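Local coordinates for TIR-NB-LRR type resistance protein RPV1 (Vitis rotundifolia, PDB 5KU7) that is a plant disease-resistance protein of the TIR-NB-LRR type, represented here by its TIR domain, a module characteristic of immune signalling, at residues I85-K90 against I130-T135. Numbering follows the deposited sequence.
Sequences IMECQK and IPRWRT
E87 and R132 form the sole close contact between 85-90 and 130-135, an ion pair at the protein surface that accounts for most of the 89 Å² buried between the segments. It is modelled as a salt bridge from OE2 of E87 to NH2 of R132, but these two atoms are placed too close together, so its exact geometry is not sure. Only OE2 comes near, with OE1 of E87 4.4 Å from NH2 of R132. In the model the carboxylate meets the guanidinium obliquely, their planes 49° apart. E87 runs extended beyond CG, R132 bends at chi3 (65°), and these shapes bring the two ends together, the side chains crossing at about a right angle.

K90 NZ lies in the same neighbourhood as the R132 guanidinium, their charged atoms not in contact; the E87 carboxylate may partly offset the two positive charges. K90 NZ makes a weak hydrogen bond of 3.2 Å to the backbone O of M86, and E139 offers it a weak, long ion pair.

Within the other helix, T135 OG1 donates to P131 O at 3.1 Å.

The ion pair bridges helices 76-91 and 130-141 of the TIR domain, which precede strands 95-101 and 146-148, neighbours in the central parallel sheet. Beside it R132 touches V83, and W133 packs on R76, L79 and V83 of helix 76-91 and on F119 of helix 113-122.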
loop_
_atom_site.group_PDB
_atom_site.type_symbol
_atom_site.label_atom_id
_atom_site.label_comp_id
_atom_site.label_asym_id
_atom_site.label_seq_id
_atom_site.Cartn_x
_atom_site.Cartn_y
_atom_site.Cartn_z
ATOM N N ILE A 85 24.695 7.468 1.514
ATOM C CA ILE A 85 24.468 6.200 0.835
ATOM C C ILE A 85 25.380 6.047 -0.369
ATOM O O ILE A 85 25.980 4.999 -0.585
ATOM C CB ILE A 85 22.994 6.083 0.384
ATOM C CG1 ILE A 85 22.105 5.823 1.601
ATOM C CG2 ILE A 85 22.823 4.979 -0.641
ATOM C CD1 ILE A 85 20.622 6.111 1.377
ATOM N N MET A 86 25.491 7.109 -1.149
ATOM C CA MET A 86 26.312 7.061 -2.340
ATOM C C MET A 86 27.808 7.051 -2.017
ATOM O O MET A 86 28.601 6.462 -2.759
ATOM C CB MET A 86 25.948 8.229 -3.245
ATOM C CG MET A 86 24.499 8.171 -3.722
ATOM S SD MET A 86 24.045 6.562 -4.431
ATOM C CE MET A 86 25.185 6.472 -5.804
ATOM N N GLU A 87 28.188 7.704 -0.916
ATOM C CA GLU A 87 29.572 7.682 -0.425
ATOM C C GLU A 87 29.990 6.275 -0.001
ATOM O O GLU A 87 31.108 5.842 -0.272
ATOM C CB GLU A 87 29.735 8.661 0.740
ATOM C CG GLU A 87 29.631 10.123 0.327
ATOM C CD GLU A 87 29.834 11.084 1.477
ATOM O OE1 GLU A 87 29.928 10.625 2.635
ATOM O OE2 GLU A 87 29.908 12.302 1.215
ATOM N N CYS A 88 29.096 5.569 0.685
ATOM C CA CYS A 88 29.365 4.193 1.105
ATOM C C CYS A 88 29.438 3.301 -0.114
ATOM O O CYS A 88 29.993 2.206 -0.073
ATOM C CB CYS A 88 28.274 3.667 2.035
ATOM S SG CYS A 88 28.161 4.537 3.580
ATOM N N GLN A 89 28.851 3.788 -1.196
ATOM C CA GLN A 89 28.792 3.054 -2.442
ATOM C C GLN A 89 30.145 3.090 -3.140
ATOM O O GLN A 89 30.612 2.075 -3.644
ATOM C CB GLN A 89 27.693 3.646 -3.316
ATOM C CG GLN A 89 27.018 2.668 -4.219
ATOM C CD GLN A 89 27.381 2.867 -5.653
ATOM O OE1 GLN A 89 28.339 3.562 -5.966
ATOM N NE2 GLN A 89 26.582 2.297 -6.544
ATOM N N LYS A 90 30.765 4.269 -3.172
ATOM C CA LYS A 90 32.115 4.432 -3.710
ATOM C C LYS A 90 33.158 3.783 -2.800
ATOM O O LYS A 90 33.879 2.887 -3.210
ATOM C CB LYS A 90 32.447 5.917 -3.877
ATOM C CG LYS A 90 31.376 6.739 -4.576
ATOM C CD LYS A 90 31.842 8.177 -4.811
ATOM C CE LYS A 90 30.663 9.099 -5.115
ATOM N NZ LYS A 90 29.759 9.234 -3.938
ATOM N N ILE A 130 23.825 22.150 -2.351
ATOM C CA ILE A 130 23.123 21.761 -3.583
ATOM C C ILE A 130 23.911 20.887 -4.574
ATOM O O ILE A 130 23.367 19.918 -5.110
ATOM C CB ILE A 130 22.636 23.014 -4.332
ATOM C CG1 ILE A 130 21.421 23.608 -3.614
ATOM C CG2 ILE A 130 22.322 22.682 -5.792
ATOM C CD1 ILE A 130 20.808 24.801 -4.308
ATOM N N PRO A 131 25.181 21.231 -4.838
ATOM C CA PRO A 131 26.018 20.436 -5.754
ATOM C C PRO A 131 26.134 18.935 -5.412
ATOM O O PRO A 131 25.885 18.106 -6.291
ATOM C CB PRO A 131 27.385 21.121 -5.640
ATOM C CG PRO A 131 27.050 22.531 -5.336
ATOM C CD PRO A 131 25.862 22.468 -4.417
ATOM N N ARG A 132 26.520 18.590 -4.183
ATOM C CA ARG A 132 26.654 17.184 -3.792
ATOM C C ARG A 132 25.291 16.484 -3.745
ATOM O O ARG A 132 25.190 15.262 -3.920
ATOM C CB ARG A 132 27.383 17.069 -2.452
ATOM C CG ARG A 132 28.860 17.432 -2.587
ATOM C CD ARG A 132 29.706 16.984 -1.412
ATOM N NE ARG A 132 29.737 15.529 -1.323
ATOM C CZ ARG A 132 30.647 14.840 -0.646
ATOM N NH1 ARG A 132 31.638 15.472 -0.024
ATOM N NH2 ARG A 132 30.584 13.515 -0.624
ATOM N N TRP A 133 24.249 17.276 -3.496
ATOM C CA TRP A 133 22.879 16.788 -3.492
ATOM C C TRP A 133 22.488 16.414 -4.916
ATOM O O TRP A 133 21.974 15.321 -5.163
ATOM C CB TRP A 133 21.920 17.846 -2.939
ATOM C CG TRP A 133 21.832 17.910 -1.446
ATOM C CD1 TRP A 133 22.290 16.985 -0.550
ATOM C CD2 TRP A 133 21.244 18.964 -0.669
ATOM N NE1 TRP A 133 22.025 17.401 0.739
ATOM C CE2 TRP A 133 21.384 18.612 0.691
ATOM C CE3 TRP A 133 20.611 20.171 -0.989
ATOM C CZ2 TRP A 133 20.915 19.425 1.725
ATOM C CZ3 TRP A 133 20.144 20.979 0.045
ATOM C CH2 TRP A 133 20.301 20.601 1.381
ATOM N N ARG A 134 22.746 17.333 -5.848
ATOM C CA ARG A 134 22.440 17.120 -7.260
ATOM C C ARG A 134 23.218 15.923 -7.786
ATOM O O ARG A 134 22.721 15.137 -8.594
ATOM C CB ARG A 134 22.784 18.360 -8.097
ATOM C CG ARG A 134 21.984 19.604 -7.746
ATOM C CD ARG A 134 21.969 20.605 -8.900
ATOM N NE ARG A 134 20.652 20.593 -9.529
ATOM C CZ ARG A 134 19.727 21.536 -9.375
ATOM N NH1 ARG A 134 19.984 22.609 -8.631
ATOM N NH2 ARG A 134 18.546 21.410 -9.982
ATOM N N THR A 135 24.455 15.800 -7.331
ATOM C CA THR A 135 25.304 14.702 -7.753
ATOM C C THR A 135 24.763 13.364 -7.244
ATOM O O THR A 135 24.698 12.379 -7.986
ATOM C CB THR A 135 26.742 14.913 -7.267
ATOM O OG1 THR A 135 27.342 15.953 -8.041
ATOM C CG2 THR A 135 27.556 13.650 -7.423
#